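PDB 3JQQ: ferredoxin--NADP reductase, apicoplast from Plasmodium falciparum, which catalyses electron transfer between NADP(H) and ferredoxin through its FAD cofactor in the apicoplast, and may serve the last step of isoprenoid precursor synthesis. Local coordinates for residues T178-S183 / S222-N227; Y215-E220 / Y244-K249; Y258-I263 / K287-K292. The protein carries 1 engineered substitution. All coordinates share one frame; numbering follows the deposited sequence.

Interaction 1. Residues T178-S183 / S222-N227; sequences TGTGIS and SILYLN. With FAD (flavin-adenine dinucleotide), chain I.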
loop_
_atom_site.group_PDB
_atom_site.type_symbol
_atom_site.label_atom_id
_atom_site.label_comp_id
_atom_site.label_asym_id
_atom_site.label_seq_id
_atom_site.Cartn_x
_atom_site.Cartn_y
_atom_site.Cartn_z
ATOM N N THR B 178 10.500 6.546 -2.487
ATOM C CA THR B 178 9.481 7.183 -1.665
ATOM C C THR B 178 9.498 6.545 -0.281
ATOM O O THR B 178 9.654 5.332 -0.152
ATOM C CB THR B 178 8.061 7.040 -2.264
ATOM O OG1 THR B 178 7.706 5.652 -2.345
ATOM C CG2 THR B 178 7.997 7.664 -3.652
ATOM N N GLY B 179 9.346 7.364 0.755
ATOM C CA GLY B 179 9.277 6.854 2.123
ATOM C C GLY B 179 10.411 5.911 2.482
ATOM O O GLY B 179 11.582 6.253 2.330
ATOM N N THR B 180 10.063 4.724 2.969
ATOM C CA THR B 180 11.067 3.748 3.387
ATOM C C THR B 180 11.792 3.135 2.196
ATOM O O THR B 180 12.701 2.323 2.359
ATOM C CB THR B 180 10.453 2.625 4.243
ATOM O OG1 THR B 180 9.402 1.980 3.512
ATOM C CG2 THR B 180 9.894 3.188 5.543
ATOM N N GLY B 181 11.388 3.539 0.997
ATOM C CA GLY B 181 12.042 3.094 -0.224
ATOM C C GLY B 181 13.461 3.611 -0.391
ATOM O O GLY B 181 14.151 3.239 -1.340
ATOM N N ILE B 182 13.914 4.471 0.515
ATOM C CA ILE B 182 15.287 4.956 0.419
ATOM C C ILE B 182 16.254 3.921 1.005
ATOM O O ILE B 182 17.449 3.933 0.711
ATOM C CB ILE B 182 15.467 6.335 1.105
ATOM C CG1 ILE B 182 16.830 6.943 0.756
ATOM C CG2 ILE B 182 15.292 6.214 2.611
ATOM C CD1 ILE B 182 16.882 7.620 -0.597
ATOM N N SER B 183 15.715 3.008 1.807
ATOM C CA SER B 183 16.520 2.035 2.549
ATOM C C SER B 183 17.622 1.326 1.753
ATOM O O SER B 183 18.791 1.391 2.133
ATOM C CB SER B 183 15.623 1.017 3.258
ATOM O OG SER B 183 15.137 1.548 4.479
ATOM N N SER B 222 10.452 14.308 7.355
ATOM C CA SER B 222 10.082 12.941 7.001
ATOM C C SER B 222 11.169 12.228 6.202
ATOM O O SER B 222 11.036 11.050 5.888
ATOM C CB SER B 222 8.756 12.920 6.236
ATOM O OG SER B 222 7.698 13.422 7.038
ATOM N N ILE B 223 12.243 12.944 5.879
ATOM C CA ILE B 223 13.371 12.334 5.186
ATOM C C ILE B 223 14.020 11.284 6.078
ATOM O O ILE B 223 14.510 11.592 7.167
ATOM C CB ILE B 223 14.433 13.373 4.781
ATOM C CG1 ILE B 223 13.815 14.452 3.893
ATOM C CG2 ILE B 223 15.596 12.697 4.071
ATOM C CD1 ILE B 223 14.723 15.634 3.663
ATOM N N LEU B 224 14.010 10.046 5.625
ATOM C CA LEU B 224 14.639 8.966 6.361
ATOM C C LEU B 224 16.137 8.951 6.068
ATOM O O LEU B 224 16.554 9.123 4.924
ATOM C CB LEU B 224 13.989 7.632 5.994
ATOM C CG LEU B 224 12.468 7.651 6.190
ATOM C CD1 LEU B 224 11.834 6.329 5.787
ATOM C CD2 LEU B 224 12.121 8.003 7.630
ATOM N N TYR B 225 16.939 8.760 7.107
ATOM C CA TYR B 225 18.397 8.724 6.973
ATOM C C TYR B 225 18.965 10.048 6.446
ATOM O O TYR B 225 19.894 10.069 5.639
ATOM C CB TYR B 225 18.838 7.538 6.116
ATOM C CG TYR B 225 18.504 6.196 6.740
ATOM C CD1 TYR B 225 19.170 5.749 7.869
ATOM C CD2 TYR B 225 17.518 5.377 6.199
ATOM C CE1 TYR B 225 18.866 4.529 8.449
ATOM C CE2 TYR B 225 17.209 4.156 6.773
ATOM C CZ TYR B 225 17.886 3.739 7.900
ATOM O OH TYR B 225 17.583 2.530 8.479
ATOM N N LEU B 226 18.397 11.146 6.934
ATOM C CA LEU B 226 18.827 12.501 6.592
ATOM C C LEU B 226 20.276 12.765 7.006
ATOM O O LEU B 226 21.000 13.496 6.326
ATOM C CB LEU B 226 17.889 13.515 7.258
ATOM C CG LEU B 226 17.721 14.926 6.678
ATOM C CD1 LEU B 226 18.442 15.973 7.515
ATOM C CD2 LEU B 226 18.144 14.995 5.207
ATOM N N ASN B 227 20.694 12.173 8.123
ATOM C CA ASN B 227 22.070 12.307 8.601
ATOM C C ASN B 227 23.066 11.812 7.565
ATOM O O ASN B 227 23.979 12.534 7.160
ATOM C CB ASN B 227 22.277 11.516 9.896
ATOM C CG ASN B 227 21.591 12.148 11.085
ATOM O OD1 ASN B 227 21.123 13.282 11.018
ATOM N ND2 ASN B 227 21.536 11.416 12.189
HETATM P PA FAD I . -0.614 -5.244 8.374
HETATM O O1A FAD I . -0.108 -6.345 7.474
HETATM O O2A FAD I . -1.134 -5.807 9.676
HETATM O O5B FAD I . -1.737 -4.371 7.611
HETATM C C5B FAD I . -1.412 -3.639 6.449
HETATM C C4B FAD I . -2.032 -2.245 6.497
HETATM O O4B FAD I . -3.428 -2.324 6.733
HETATM C C3B FAD I . -1.443 -1.417 7.625
HETATM O O3B FAD I . -1.344 -0.082 7.190
HETATM C C2B FAD I . -2.479 -1.511 8.726
HETATM O O2B FAD I . -2.523 -0.323 9.483
HETATM C C1B FAD I . -3.779 -1.733 7.973
HETATM N N9A FAD I . -4.702 -2.624 8.699
HETATM C C8A FAD I . -4.435 -3.877 9.186
HETATM N N7A FAD I . -5.557 -4.356 9.776
HETATM C C5A FAD I . -6.533 -3.429 9.666
HETATM C C6A FAD I . -7.857 -3.407 10.089
HETATM N N6A FAD I . -8.347 -4.408 10.817
HETATM N N1A FAD I . -8.629 -2.295 9.828
HETATM C C2A FAD I . -8.087 -1.221 9.153
HETATM N N3A FAD I . -6.772 -1.252 8.739
HETATM C C4A FAD I . -6.008 -2.339 8.991
HETATM N N1 FAD I . 8.020 -1.519 5.189
HETATM C C2 FAD I . 8.818 -0.714 5.971
HETATM O O2 FAD I . 8.310 -0.087 6.902
HETATM N N3 FAD I . 10.171 -0.612 5.710
HETATM C C4 FAD I . 10.731 -1.314 4.664
HETATM O O4 FAD I . 11.934 -1.220 4.431
HETATM C C4X FAD I . 9.927 -2.125 3.873
HETATM N N5 FAD I . 10.483 -2.830 2.826
HETATM C C5X FAD I . 9.674 -3.632 2.050
HETATM C C6 FAD I . 10.236 -4.341 0.994
HETATM C C7 FAD I . 9.438 -5.154 0.204
HETATM C C7M FAD I . 10.049 -5.919 -0.937
HETATM C C8 FAD I . 8.073 -5.254 0.477
HETATM C C8M FAD I . 7.187 -6.127 -0.369
HETATM C C9 FAD I . 7.515 -4.543 1.531
HETATM C C9A FAD I . 8.308 -3.729 2.323
HETATM N N10 FAD I . 7.744 -3.030 3.379
HETATM C C10 FAD I . 8.564 -2.225 4.142
HETATM C "C1'" FAD I . 6.306 -3.257 3.807
HETATM C "C2'" FAD I . 6.209 -4.123 5.070
HETATM O "O2'" FAD I . 6.630 -5.429 4.763
HETATM C "C3'" FAD I . 4.807 -4.262 5.683
HETATM O "O3'" FAD I . 3.835 -4.449 4.677
HETATM C "C4'" FAD I . 4.404 -3.096 6.586
HETATM O "O4'" FAD I . 5.258 -3.073 7.707
HETATM C "C5'" FAD I . 2.972 -3.272 7.080
HETATM O "O5'" FAD I . 2.925 -4.472 7.815
HETATM P P FAD I . 2.011 -4.625 9.132
HETATM O O1P FAD I . 1.981 -6.075 9.556
HETATM O O2P FAD I . 2.498 -3.739 10.257
HETATM O O3P FAD I . 0.549 -4.165 8.644
#
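L224 reaches across to the turn at 179-182 with one methyl. Its CG lies beside its own backbone N (chi1 -54°) and the chain then runs straight, which lays CD1 3.5 Å from G179 O and 3.6 Å from T180 CA. The T180 side chain runs alongside and in the same direction, with CG2 3.7 Å from L224 CD1, whereas I182 slides past L224 the opposite way and brings its CG2 to 3.9 Å from L224 CB. The turn joins strand 173-178 to helix 183-192 in the NAD-binding domain, and at its tip T180 faces the flavin: OG1 is 3.5 Å from FAD N3 and is hydrogen-bonded to the hydroxyl of Y316. Y215 OH ties the two backbones together from the neighbouring strand, bonding to both G179 O and L224 N. Next in sequence, Y225 precedes helix 226-235 in the N-cap position, with a positive phi of 62°. Its ring meets the turn with an edge: S183 OG lies near the ring plane, 4.0 Å from CE2, and I182 CG2 approaches CD2 of the same edge. The hydroxyl of Y225 bonds to S106 and H37, the latter ring standing nearly perpendicular to that of the tyrosine.

Interaction 2. Residues Y215-E220 / Y244-K249; sequences YGVYNE and YVFSYK. With A2P (adenosine-2'-5'-diphosphate), chain J.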
loop_
_atom_site.group_PDB
_atom_site.type_symbol
_atom_site.label_atom_id
_atom_site.label_comp_id
_atom_site.label_asym_id
_atom_site.label_seq_id
_atom_site.Cartn_x
_atom_site.Cartn_y
_atom_site.Cartn_z
ATOM N N TYR B 215 13.882 11.618 -4.317
ATOM C CA TYR B 215 13.327 11.082 -3.085
ATOM C C TYR B 215 12.071 11.838 -2.675
ATOM O O TYR B 215 12.119 13.029 -2.367
ATOM C CB TYR B 215 14.395 11.129 -1.985
ATOM C CG TYR B 215 14.032 10.451 -0.681
ATOM C CD1 TYR B 215 13.082 9.441 -0.631
ATOM C CD2 TYR B 215 14.673 10.806 0.503
ATOM C CE1 TYR B 215 12.762 8.822 0.562
ATOM C CE2 TYR B 215 14.361 10.194 1.700
ATOM C CZ TYR B 215 13.404 9.201 1.724
ATOM O OH TYR B 215 13.094 8.585 2.917
ATOM N N GLY B 216 10.946 11.132 -2.687
ATOM C CA GLY B 216 9.663 11.715 -2.326
ATOM C C GLY B 216 9.255 11.366 -0.910
ATOM O O GLY B 216 9.176 10.193 -0.541
ATOM N N VAL B 217 9.013 12.399 -0.111
ATOM C CA VAL B 217 8.542 12.239 1.255
ATOM C C VAL B 217 7.553 13.361 1.550
ATOM O O VAL B 217 7.375 14.261 0.730
ATOM C CB VAL B 217 9.705 12.271 2.269
ATOM C CG1 VAL B 217 10.559 11.019 2.139
ATOM C CG2 VAL B 217 10.549 13.524 2.079
ATOM N N TYR B 218 6.907 13.307 2.709
ATOM C CA TYR B 218 5.893 14.303 3.060
ATOM C C TYR B 218 6.473 15.710 3.245
ATOM O O TYR B 218 5.992 16.672 2.644
ATOM C CB TYR B 218 5.118 13.882 4.310
ATOM C CG TYR B 218 4.058 14.878 4.724
ATOM C CD1 TYR B 218 2.875 15.000 4.005
ATOM C CD2 TYR B 218 4.243 15.701 5.819
ATOM C CE1 TYR B 218 1.904 15.913 4.371
ATOM C CE2 TYR B 218 3.276 16.619 6.196
ATOM C CZ TYR B 218 2.109 16.721 5.472
ATOM O OH TYR B 218 1.141 17.628 5.836
ATOM N N ASN B 219 7.497 15.820 4.088
ATOM C CA ASN B 219 8.188 17.082 4.325
ATOM C C ASN B 219 9.637 16.828 4.743
ATOM O O ASN B 219 10.084 15.681 4.774
ATOM C CB ASN B 219 7.452 17.917 5.378
ATOM C CG ASN B 219 7.346 17.209 6.715
ATOM O OD1 ASN B 219 8.010 16.201 6.947
ATOM N ND2 ASN B 219 6.509 17.732 7.602
ATOM N N GLU B 220 10.370 17.893 5.062
ATOM C CA GLU B 220 11.776 17.771 5.453
ATOM C C GLU B 220 11.990 16.834 6.645
ATOM O O GLU B 220 12.963 16.080 6.687
ATOM C CB GLU B 220 12.373 19.147 5.773
ATOM C CG GLU B 220 12.375 20.134 4.611
ATOM C CD GLU B 220 11.076 20.918 4.495
ATOM O OE1 GLU B 220 10.048 20.461 5.046
ATOM O OE2 GLU B 220 11.087 21.992 3.851
ATOM N N TYR B 244 14.729 16.385 -3.574
ATOM C CA TYR B 244 13.636 16.056 -2.662
ATOM C C TYR B 244 12.296 16.562 -3.184
ATOM O O TYR B 244 12.173 17.719 -3.585
ATOM C CB TYR B 244 13.886 16.662 -1.277
ATOM C CG TYR B 244 15.063 16.082 -0.530
ATOM C CD1 TYR B 244 16.186 16.855 -0.261
ATOM C CD2 TYR B 244 15.050 14.768 -0.085
ATOM C CE1 TYR B 244 17.264 16.334 0.428
ATOM C CE2 TYR B 244 16.122 14.236 0.601
ATOM C CZ TYR B 244 17.227 15.024 0.857
ATOM O OH TYR B 244 18.296 14.496 1.541
ATOM N N VAL B 245 11.290 15.695 -3.164
ATOM C CA VAL B 245 9.946 16.078 -3.579
ATOM C C VAL B 245 8.981 15.919 -2.410
ATOM O O VAL B 245 8.623 14.800 -2.040
ATOM C CB VAL B 245 9.455 15.224 -4.760
ATOM C CG1 VAL B 245 8.156 15.788 -5.314
ATOM C CG2 VAL B 245 10.519 15.152 -5.842
ATOM N N PHE B 246 8.565 17.042 -1.833
ATOM C CA PHE B 246 7.722 17.015 -0.645
ATOM C C PHE B 246 6.236 17.076 -0.999
ATOM O O PHE B 246 5.791 17.978 -1.708
ATOM C CB PHE B 246 8.100 18.154 0.310
ATOM C CG PHE B 246 9.553 18.156 0.713
ATOM C CD1 PHE B 246 10.119 17.052 1.332
ATOM C CD2 PHE B 246 10.349 19.268 0.484
ATOM C CE1 PHE B 246 11.453 17.054 1.703
ATOM C CE2 PHE B 246 11.682 19.275 0.854
ATOM C CZ PHE B 246 12.234 18.168 1.464
ATOM N N SER B 247 5.465 16.116 -0.497
ATOM C CA SER B 247 4.049 16.046 -0.839
ATOM C C SER B 247 3.188 17.072 -0.098
ATOM O O SER B 247 2.067 17.349 -0.519
ATOM C CB SER B 247 3.498 14.624 -0.656
ATOM O OG SER B 247 3.668 14.155 0.670
ATOM N N TYR B 248 3.703 17.644 0.989
ATOM C CA TYR B 248 2.937 18.648 1.731
ATOM C C TYR B 248 2.708 19.897 0.880
ATOM O O TYR B 248 1.655 20.523 0.957
ATOM C CB TYR B 248 3.608 19.009 3.065
ATOM C CG TYR B 248 4.549 20.185 2.985
ATOM C CD1 TYR B 248 4.087 21.482 3.180
ATOM C CD2 TYR B 248 5.899 20.003 2.721
ATOM C CE1 TYR B 248 4.946 22.562 3.112
ATOM C CE2 TYR B 248 6.764 21.076 2.652
ATOM C CZ TYR B 248 6.284 22.353 2.847
ATOM O OH TYR B 248 7.148 23.421 2.777
ATOM N N LYS B 249 3.700 20.249 0.065
ATOM C CA LYS B 249 3.568 21.362 -0.870
ATOM C C LYS B 249 2.441 21.108 -1.866
ATOM O O LYS B 249 1.272 21.345 -1.566
ATOM C CB LYS B 249 4.880 21.593 -1.621
ATOM C CG LYS B 249 5.926 22.352 -0.824
ATOM C CD LYS B 249 7.276 22.321 -1.521
ATOM C CE LYS B 249 8.333 23.037 -0.694
ATOM N NZ LYS B 249 9.712 22.751 -1.183
HETATM P P1 A2P J . 1.236 11.667 0.357
HETATM O O1P A2P J . 0.325 12.249 -0.696
HETATM O O2P A2P J . 0.836 10.287 0.819
HETATM O O3P A2P J . 1.585 12.627 1.469
HETATM P P2 A2P J . 4.487 6.797 2.606
HETATM O O4P A2P J . 5.656 5.872 2.366
HETATM O O5P A2P J . 3.131 6.161 2.402
HETATM O O6P A2P J . 4.612 7.634 3.856
HETATM O "O5'" A2P J . 4.592 7.869 1.409
HETATM C "C5'" A2P J . 5.868 8.342 0.982
HETATM C "C4'" A2P J . 5.679 9.518 0.034
HETATM O "O4'" A2P J . 5.172 9.053 -1.222
HETATM C "C3'" A2P J . 4.664 10.513 0.576
HETATM O "O3'" A2P J . 5.151 11.836 0.328
HETATM C "C2'" A2P J . 3.418 10.279 -0.251
HETATM O "O2'" A2P J . 2.637 11.460 -0.410
HETATM C "C1'" A2P J . 4.063 9.888 -1.569
HETATM N N9 A2P J . 3.089 9.291 -2.517
HETATM C C8 A2P J . 1.807 8.971 -2.256
HETATM N N7 A2P J . 1.197 8.469 -3.361
HETATM C C5 A2P J . 2.103 8.475 -4.358
HETATM C C6 A2P J . 2.131 8.084 -5.788
HETATM N N6 A2P J . 1.036 7.569 -6.394
HETATM N N1 A2P J . 3.285 8.256 -6.471
HETATM C C2 A2P J . 4.385 8.763 -5.887
HETATM N N3 A2P J . 4.431 9.138 -4.597
HETATM C C4 A2P J . 3.344 9.023 -3.798
#
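S247 OG, close to the Y218 ring, is gripped by two oxygens of the bound adenosine-2'-5'-diphosphate: the ribose O3' donates to it at 2.8 Å, and O3P of the 2'-phosphate is hydrogen-bonded to S247 OG at 2.7 Å. Its chi1 of 58° turns the hydroxyl to the nucleotide from just beyond the strand end. Strands 211-217 and 240-246, joined through helix 226-235 in a beta-alpha-beta unit, lie parallel, 240-246 forming an outer strand of the domain's five-stranded sheet. V245 N donates to Y215 O and V245 O accepts from V217 N. S247 N to V217 O (2.9 Å) completes the parallel pairing, and Y248 N to Y218 O (3.0 Å) carries the link past the strand ends, which probably helps to place the serine beside the ligand. Y248 CB sits over one face of the Y218 ring in a CH-pi contact, 3.8 Å from its centroid, while phosphate O3P lies at the edge of that ring, in its plane. Farther from the nucleotide, the F246 ring takes V217 CG2 at its edge, 3.6 Å from CD1. E220, bent at chi2 (86°), stacks its carboxylate on one face of the F246 ring, offset toward the rim, with the planes 29° apart, and E220 CG comes within 3.7 Å of F246 CZ.

Interaction 3. Residues Y258-I263 / K287-K292; sequences YVQDEI and KSIRYK. With A2P (adenosine-2'-5'-diphosphate), chain J; A2P (adenosine-2'-5'-diphosphate), chain H.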
loop_
_atom_site.group_PDB
_atom_site.type_symbol
_atom_site.label_atom_id
_atom_site.label_comp_id
_atom_site.label_asym_id
_atom_site.label_seq_id
_atom_site.Cartn_x
_atom_site.Cartn_y
_atom_site.Cartn_z
ATOM N N TYR B 258 4.145 14.485 -7.360
ATOM C CA TYR B 258 4.954 13.449 -6.729
ATOM C C TYR B 258 6.314 13.299 -7.415
ATOM O O TYR B 258 6.665 14.093 -8.289
ATOM C CB TYR B 258 4.192 12.119 -6.708
ATOM C CG TYR B 258 3.003 12.101 -5.761
ATOM C CD1 TYR B 258 3.160 12.398 -4.413
ATOM C CD2 TYR B 258 1.729 11.773 -6.213
ATOM C CE1 TYR B 258 2.084 12.382 -3.542
ATOM C CE2 TYR B 258 0.643 11.751 -5.346
ATOM C CZ TYR B 258 0.829 12.056 -4.011
ATOM O OH TYR B 258 -0.240 12.036 -3.138
ATOM N N VAL B 259 7.077 12.284 -7.018
ATOM C CA VAL B 259 8.453 12.150 -7.487
ATOM C C VAL B 259 8.565 11.956 -9.006
ATOM O O VAL B 259 9.496 12.475 -9.627
ATOM C CB VAL B 259 9.237 11.052 -6.714
ATOM C CG1 VAL B 259 8.777 9.662 -7.119
ATOM C CG2 VAL B 259 10.736 11.211 -6.935
ATOM N N GLN B 260 7.619 11.229 -9.602
ATOM C CA GLN B 260 7.613 11.041 -11.052
ATOM C C GLN B 260 7.362 12.347 -11.793
ATOM O O GLN B 260 7.859 12.545 -12.900
ATOM C CB GLN B 260 6.546 10.032 -11.490
ATOM C CG GLN B 260 6.221 8.959 -10.481
ATOM C CD GLN B 260 5.201 9.421 -9.467
ATOM O OE1 GLN B 260 4.006 9.499 -9.756
ATOM N NE2 GLN B 260 5.668 9.723 -8.270
ATOM N N ASP B 261 6.564 13.220 -11.195
ATOM C CA ASP B 261 6.185 14.475 -11.831
ATOM C C ASP B 261 7.379 15.419 -11.872
ATOM O O ASP B 261 7.571 16.162 -12.837
ATOM C CB ASP B 261 5.014 15.123 -11.090
ATOM C CG ASP B 261 3.763 14.257 -11.102
ATOM O OD1 ASP B 261 3.208 13.995 -10.014
ATOM O OD2 ASP B 261 3.341 13.838 -12.191
ATOM N N GLU B 262 8.174 15.378 -10.809
ATOM C CA GLU B 262 9.413 16.134 -10.736
ATOM C C GLU B 262 10.325 15.659 -11.854
ATOM O O GLU B 262 10.934 16.462 -12.570
ATOM C CB GLU B 262 10.090 15.884 -9.388
ATOM C CG GLU B 262 10.603 17.134 -8.698
ATOM C CD GLU B 262 11.473 17.990 -9.598
ATOM O OE1 GLU B 262 11.179 19.196 -9.735
ATOM O OE2 GLU B 262 12.444 17.452 -10.170
ATOM N N ILE B 263 10.409 14.341 -11.998
ATOM C CA ILE B 263 11.219 13.729 -13.035
ATOM C C ILE B 263 10.690 14.076 -14.419
ATOM O O ILE B 263 11.470 14.353 -15.336
ATOM C CB ILE B 263 11.301 12.206 -12.845
ATOM C CG1 ILE B 263 12.024 11.874 -11.542
ATOM C CG2 ILE B 263 12.009 11.563 -14.026
ATOM C CD1 ILE B 263 12.056 10.394 -11.214
ATOM N N LYS B 287 4.022 1.754 -6.417
ATOM C CA LYS B 287 3.892 1.144 -7.738
ATOM C C LYS B 287 3.723 2.151 -8.882
ATOM O O LYS B 287 4.215 1.927 -9.988
ATOM C CB LYS B 287 2.732 0.145 -7.751
ATOM C CG LYS B 287 1.381 0.757 -7.420
ATOM C CD LYS B 287 0.276 -0.286 -7.463
ATOM C CE LYS B 287 0.535 -1.406 -6.469
ATOM N NZ LYS B 287 -0.540 -2.436 -6.504
ATOM N N SER B 288 3.025 3.251 -8.616
ATOM C CA SER B 288 2.712 4.228 -9.653
ATOM C C SER B 288 3.952 4.867 -10.277
ATOM O O SER B 288 3.995 5.065 -11.491
ATOM C CB SER B 288 1.788 5.315 -9.098
ATOM O OG SER B 288 0.570 4.761 -8.631
ATOM N N ILE B 289 4.960 5.190 -9.471
ATOM C CA ILE B 289 6.171 5.780 -10.033
ATOM C C ILE B 289 6.526 5.176 -11.390
ATOM O O ILE B 289 6.859 5.890 -12.337
ATOM C CB ILE B 289 7.369 5.586 -9.082
ATOM C CG1 ILE B 289 7.117 6.304 -7.759
ATOM C CG2 ILE B 289 8.655 6.070 -9.733
ATOM C CD1 ILE B 289 8.031 5.854 -6.642
ATOM N N ARG B 290 6.441 3.852 -11.469
ATOM C CA ARG B 290 6.918 3.085 -12.620
ATOM C C ARG B 290 6.556 3.637 -14.001
ATOM O O ARG B 290 7.435 3.884 -14.826
ATOM C CB ARG B 290 6.439 1.634 -12.517
ATOM C CG ARG B 290 7.040 0.705 -13.560
ATOM C CD ARG B 290 6.224 -0.571 -13.698
ATOM N NE ARG B 290 6.957 -1.618 -14.404
ATOM C CZ ARG B 290 6.389 -2.684 -14.959
ATOM N NH1 ARG B 290 5.074 -2.845 -14.902
ATOM N NH2 ARG B 290 7.138 -3.588 -15.579
ATOM N N TYR B 291 5.266 3.818 -14.256
ATOM C CA TYR B 291 4.804 4.064 -15.622
ATOM C C TYR B 291 5.167 5.440 -16.176
ATOM O O TYR B 291 5.528 5.566 -17.347
ATOM C CB TYR B 291 3.304 3.780 -15.743
ATOM C CG TYR B 291 2.970 2.327 -15.486
ATOM C CD1 TYR B 291 2.611 1.891 -14.216
ATOM C CD2 TYR B 291 3.040 1.385 -16.505
ATOM C CE1 TYR B 291 2.315 0.560 -13.972
ATOM C CE2 TYR B 291 2.746 0.052 -16.271
ATOM C CZ TYR B 291 2.384 -0.354 -15.003
ATOM O OH TYR B 291 2.090 -1.678 -14.762
ATOM N N LYS B 292 5.090 6.464 -15.335
ATOM C CA LYS B 292 5.448 7.813 -15.753
ATOM C C LYS B 292 6.926 7.886 -16.136
ATOM O O LYS B 292 7.282 8.471 -17.159
ATOM C CB LYS B 292 5.129 8.818 -14.643
ATOM C CG LYS B 292 4.768 10.206 -15.143
ATOM C CD LYS B 292 3.888 10.931 -14.138
ATOM C CE LYS B 292 3.109 12.060 -14.793
ATOM N NZ LYS B 292 2.091 12.641 -13.870
HETATM P P1 A2P J . 1.236 11.667 0.357
HETATM O O1P A2P J . 0.325 12.249 -0.696
HETATM O O2P A2P J . 0.836 10.287 0.819
HETATM O O3P A2P J . 1.585 12.627 1.469
HETATM P P2 A2P J . 4.487 6.797 2.606
HETATM O O4P A2P J . 5.656 5.872 2.366
HETATM O O5P A2P J . 3.131 6.161 2.402
HETATM O O6P A2P J . 4.612 7.634 3.856
HETATM O "O5'" A2P J . 4.592 7.869 1.409
HETATM C "C5'" A2P J . 5.868 8.342 0.982
HETATM C "C4'" A2P J . 5.679 9.518 0.034
HETATM O "O4'" A2P J . 5.172 9.053 -1.222
HETATM C "C3'" A2P J . 4.664 10.513 0.576
HETATM O "O3'" A2P J . 5.151 11.836 0.328
HETATM C "C2'" A2P J . 3.418 10.279 -0.251
HETATM O "O2'" A2P J . 2.637 11.460 -0.410
HETATM C "C1'" A2P J . 4.063 9.888 -1.569
HETATM N N9 A2P J . 3.089 9.291 -2.517
HETATM C C8 A2P J . 1.807 8.971 -2.256
HETATM N N7 A2P J . 1.197 8.469 -3.361
HETATM C C5 A2P J . 2.103 8.475 -4.358
HETATM C C6 A2P J . 2.131 8.084 -5.788
HETATM N N6 A2P J . 1.036 7.569 -6.394
HETATM N N1 A2P J . 3.285 8.256 -6.471
HETATM C C2 A2P J . 4.385 8.763 -5.887
HETATM N N3 A2P J . 4.431 9.138 -4.597
HETATM C C4 A2P J . 3.344 9.023 -3.798
HETATM P P1 A2P H . -1.922 5.235 -10.483
HETATM O O1P A2P H . -1.000 6.424 -10.405
HETATM O O2P A2P H . -1.488 4.063 -9.636
HETATM O O3P A2P H . -2.337 4.858 -11.885
HETATM P P2 A2P H . -4.529 0.628 -7.138
HETATM O O4P A2P H . -3.057 0.577 -6.817
HETATM O O5P A2P H . -4.915 -0.121 -8.390
HETATM O O6P A2P H . -5.438 0.359 -5.963
HETATM O "O5'" A2P H . -4.801 2.174 -7.503
HETATM C "C5'" A2P H . -6.128 2.612 -7.788
HETATM C "C4'" A2P H . -6.122 4.074 -8.214
HETATM O "O4'" A2P H . -5.588 4.896 -7.165
HETATM C "C3'" A2P H . -5.233 4.287 -9.435
HETATM O "O3'" A2P H . -5.863 5.219 -10.316
HETATM C "C2'" A2P H . -3.983 4.918 -8.862
HETATM O "O2'" A2P H . -3.290 5.741 -9.798
HETATM C "C1'" A2P H . -4.615 5.755 -7.769
HETATM N N9 A2P H . -3.594 6.340 -6.866
HETATM C C8 A2P H . -2.274 6.057 -6.854
HETATM N N7 A2P H . -1.626 6.800 -5.921
HETATM C C5 A2P H . -2.548 7.581 -5.332
HETATM C C6 A2P H . -2.553 8.608 -4.263
HETATM N N6 A2P H . -1.411 8.951 -3.623
HETATM N N1 A2P H . -3.734 9.190 -3.947
HETATM C C2 A2P H . -4.880 8.860 -4.576
HETATM N N3 A2P H . -4.946 7.944 -5.546
HETATM C C4 A2P H . -3.838 7.284 -5.960
#
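D261 and K292 form a buried salt bridge right at the interface with the second subunit; the modelled 2.4 Å between OD2 and NZ is too short to be taken literally. Each charge has further partners on that subunit, K292 NZ bonding to T255 O and D261 OD1 to S256 OG. The helices 259-265 and 289-298 follow strands of the parallel sheet of the NAD-binding domain and pack on it side by side. D261 OD1 also receives Y258 N at 2.9 Å, with an N-H...O angle of 177°, which ties the carboxylate to the N-cap residue of its own helix, the bond made by the N3 residue in a capping box. Q260 lies between the helices, CG modelled a doubtfully tight 3.2 Å from I289 CA, and its CB meets K292 CB at 3.7 Å. V259 CG1 and I289 CG1 touch on the side facing the sheet, both side chains resting on I176. At the nucleotide end, one face of the Y258 ring covers the adenine of A2P chain J, with C4 3.4 Å above the ring plane. The Y258 hydroxyl donates to phosphate O1P of that ligand at 2.5 Å and weakly accepts N6 of A2P chain H at 3.3 Å.

How the interactions relate
All three contacts belong to the NAD-binding domain, and interactions 1 and 2 interlock: helix 226-235, which starts in interaction 1, connects the two strands paired in interaction 2. G179 N reaches G216 O at 3.1 Å, a probable hydrogen bond across their junction. Interactions 1 and 3 are buried, whereas interaction 2 reaches the surface at its far end. Their chemistry differs accordingly: apolar side chains against a turn beside the flavin in interaction 1, backbone bonding with aromatic packing in interaction 2, and a charged pair at the subunit interface in interaction 3. Interactions 2 and 3 share the nucleotide of chain J, and T178 CG2 packs on I289 CD1 between interactions 1 and 3.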